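PDB 6SLN: RagA protein from Porphyromonas gingivalis, which is an outer-membrane beta-barrel of the TonB-dependent receptor family and probably imports nutrients into the periplasm, with energy delivered through TonB. Local coordinates for residues Q682-L687 against E699-V704. Residues are numbered along the deposited sequence; the frame is centred on the assembly and turned at random.
Sequences QFNFGL and EVDFYV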
loop_
_atom_site.group_PDB
_atom_site.type_symbol
_atom_site.label_atom_id
_atom_site.label_comp_id
_atom_site.label_asym_id
_atom_site.label_seq_id
_atom_site.Cartn_x
_atom_site.Cartn_y
_atom_site.Cartn_z
ATOM N N GLN A 682 -8.210 -41.502 -19.288
ATOM C CA GLN A 682 -7.302 -42.438 -18.631
ATOM C C GLN A 682 -7.970 -43.798 -18.523
ATOM O O GLN A 682 -8.962 -43.956 -17.803
ATOM C CB GLN A 682 -6.886 -41.944 -17.254
ATOM C CG GLN A 682 -5.648 -42.645 -16.747
ATOM C CD GLN A 682 -5.516 -42.588 -15.245
ATOM O OE1 GLN A 682 -5.376 -43.619 -14.593
ATOM N NE2 GLN A 682 -5.552 -41.386 -14.685
ATOM N N PHE A 683 -7.405 -44.774 -19.223
ATOM C CA PHE A 683 -7.758 -46.169 -19.041
ATOM C C PHE A 683 -6.816 -46.765 -18.003
ATOM O O PHE A 683 -5.604 -46.539 -18.057
ATOM C CB PHE A 683 -7.658 -46.919 -20.368
ATOM C CG PHE A 683 -7.673 -48.407 -20.228
ATOM C CD1 PHE A 683 -8.798 -49.063 -19.763
ATOM C CD2 PHE A 683 -6.559 -49.157 -20.568
ATOM C CE1 PHE A 683 -8.810 -50.447 -19.643
ATOM C CE2 PHE A 683 -6.561 -50.539 -20.447
ATOM C CZ PHE A 683 -7.688 -51.183 -19.985
ATOM N N ASN A 684 -7.375 -47.489 -17.039
ATOM C CA ASN A 684 -6.577 -48.037 -15.956
ATOM C C ASN A 684 -7.052 -49.443 -15.660
ATOM O O ASN A 684 -8.251 -49.663 -15.488
ATOM C CB ASN A 684 -6.677 -47.184 -14.690
ATOM C CG ASN A 684 -5.659 -47.580 -13.650
ATOM O OD1 ASN A 684 -4.598 -46.973 -13.543
ATOM N ND2 ASN A 684 -5.953 -48.644 -12.912
ATOM N N PHE A 685 -6.114 -50.381 -15.592
ATOM C CA PHE A 685 -6.409 -51.789 -15.347
ATOM C C PHE A 685 -5.536 -52.273 -14.200
ATOM O O PHE A 685 -4.306 -52.244 -14.305
ATOM C CB PHE A 685 -6.155 -52.628 -16.601
ATOM C CG PHE A 685 -6.182 -54.090 -16.344
ATOM C CD1 PHE A 685 -5.024 -54.776 -16.001
ATOM C CD2 PHE A 685 -7.370 -54.789 -16.426
ATOM C CE1 PHE A 685 -5.052 -56.133 -15.745
ATOM C CE2 PHE A 685 -7.407 -56.144 -16.184
ATOM C CZ PHE A 685 -6.244 -56.819 -15.843
ATOM N N GLY A 686 -6.159 -52.744 -13.116
ATOM C CA GLY A 686 -5.437 -53.001 -11.890
ATOM C C GLY A 686 -5.694 -54.379 -11.312
ATOM O O GLY A 686 -6.660 -55.062 -11.652
ATOM N N LEU A 687 -4.805 -54.767 -10.400
ATOM C CA LEU A 687 -4.907 -56.059 -9.733
ATOM C C LEU A 687 -4.381 -55.912 -8.315
ATOM O O LEU A 687 -3.177 -55.727 -8.127
ATOM C CB LEU A 687 -4.126 -57.121 -10.488
ATOM C CG LEU A 687 -4.607 -58.539 -10.224
ATOM C CD1 LEU A 687 -5.958 -58.772 -10.864
ATOM C CD2 LEU A 687 -3.580 -59.569 -10.707
ATOM N N GLU A 699 -0.117 -54.794 -5.240
ATOM C CA GLU A 699 -1.040 -54.164 -6.177
ATOM C C GLU A 699 -0.264 -53.715 -7.403
ATOM O O GLU A 699 0.711 -52.964 -7.283
ATOM C CB GLU A 699 -1.765 -52.988 -5.537
ATOM C CG GLU A 699 -2.747 -52.311 -6.474
ATOM C CD GLU A 699 -4.113 -52.125 -5.847
ATOM O OE1 GLU A 699 -5.102 -52.015 -6.610
ATOM O OE2 GLU A 699 -4.194 -52.089 -4.595
ATOM N N VAL A 700 -0.685 -54.203 -8.569
ATOM C CA VAL A 700 -0.200 -53.739 -9.866
ATOM C C VAL A 700 -1.330 -52.974 -10.543
ATOM O O VAL A 700 -2.501 -53.363 -10.448
ATOM C CB VAL A 700 0.288 -54.889 -10.772
ATOM C CG1 VAL A 700 1.214 -54.336 -11.827
ATOM C CG2 VAL A 700 0.999 -55.954 -9.969
ATOM N N ASP A 701 -0.976 -51.886 -11.222
ATOM C CA ASP A 701 -1.939 -51.078 -11.964
ATOM C C ASP A 701 -1.297 -50.663 -13.277
ATOM O O ASP A 701 -0.319 -49.915 -13.278
ATOM C CB ASP A 701 -2.363 -49.851 -11.161
ATOM C CG ASP A 701 -3.601 -50.101 -10.333
ATOM O OD1 ASP A 701 -4.712 -50.042 -10.908
ATOM O OD2 ASP A 701 -3.463 -50.369 -9.115
ATOM N N PHE A 702 -1.831 -51.154 -14.386
ATOM C CA PHE A 702 -1.422 -50.716 -15.711
ATOM C C PHE A 702 -2.388 -49.643 -16.182
ATOM O O PHE A 702 -3.606 -49.841 -16.154
ATOM C CB PHE A 702 -1.399 -51.884 -16.700
ATOM C CG PHE A 702 -1.204 -51.468 -18.140
ATOM C CD1 PHE A 702 0.066 -51.204 -18.636
ATOM C CD2 PHE A 702 -2.297 -51.332 -19.002
ATOM C CE1 PHE A 702 0.248 -50.815 -19.974
ATOM C CE2 PHE A 702 -2.123 -50.945 -20.336
ATOM C CZ PHE A 702 -0.846 -50.690 -20.820
ATOM N N TYR A 703 -1.846 -48.520 -16.631
ATOM C CA TYR A 703 -2.677 -47.432 -17.111
ATOM C C TYR A 703 -2.170 -46.927 -18.449
ATOM O O TYR A 703 -1.010 -47.128 -18.821
ATOM C CB TYR A 703 -2.688 -46.267 -16.129
ATOM C CG TYR A 703 -1.332 -45.634 -15.979
ATOM C CD1 TYR A 703 -0.940 -44.584 -16.795
ATOM C CD2 TYR A 703 -0.436 -46.098 -15.031
ATOM C CE1 TYR A 703 0.301 -44.010 -16.667
ATOM C CE2 TYR A 703 0.806 -45.526 -14.889
ATOM C CZ TYR A 703 1.170 -44.484 -15.705
ATOM O OH TYR A 703 2.413 -43.915 -15.561
ATOM N N VAL A 704 -3.058 -46.234 -19.158
ATOM C CA VAL A 704 -2.695 -45.458 -20.338
ATOM C C VAL A 704 -3.524 -44.186 -20.315
ATOM O O VAL A 704 -4.759 -44.238 -20.240
ATOM C CB VAL A 704 -2.897 -46.211 -21.666
ATOM C CG1 VAL A 704 -4.305 -46.748 -21.777
ATOM C CG2 VAL A 704 -2.589 -45.279 -22.826
#
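Phe683, Phe685 and Leu687 pair with Val704, Phe702 and Val700 as the three hydrogen-bonded pairs of an antiparallel beta hairpin, two neighbouring staves of the TonB-dependent receptor barrel. Each pair closes two backbone bonds, six in all, among them Phe685 N to Phe702 O at 2.6 Å. The apolar side chains of these six residues share one face of the sheet, the outer, probably lipid-facing one. There Val704 CG1 meets the edge of the Phe683 ring, in its plane, 3.5 Å from CD2; with chi1 at 54° the methyl sits between the backbone N and the carbonyl carbon. Farther along, Phe683 CE2 reaches the edge of the Phe702 ring, 4.5 Å from Phe702 CE2.

The other face, turned to the plug side of the wall, is polar. Asn684 and Tyr703 form a non-hydrogen-bonded pair, and the Asn684 amide lies nearly parallel to the tyrosine ring, with OD1 3.3 Å from Tyr703 CB. Tyr703 extends away from the hairpin, stacks on His147 and hydrogen-bonds through OH to Asn762. Gln682 gives its NE2 to Lys187 O, reaching from the barrel wall to the plug.

Strands 627-641 and 732-746 continue the wall beyond the hairpin. Glu699 OE1 forms a salt bridge with Lys633. Two residues further along the strand, on the same face, Asp701 OD1 sits 3.2 Å from Gly686 CA and accepts a hydrogen bond from Asn684 ND2 on its anti side at 2.7 Å.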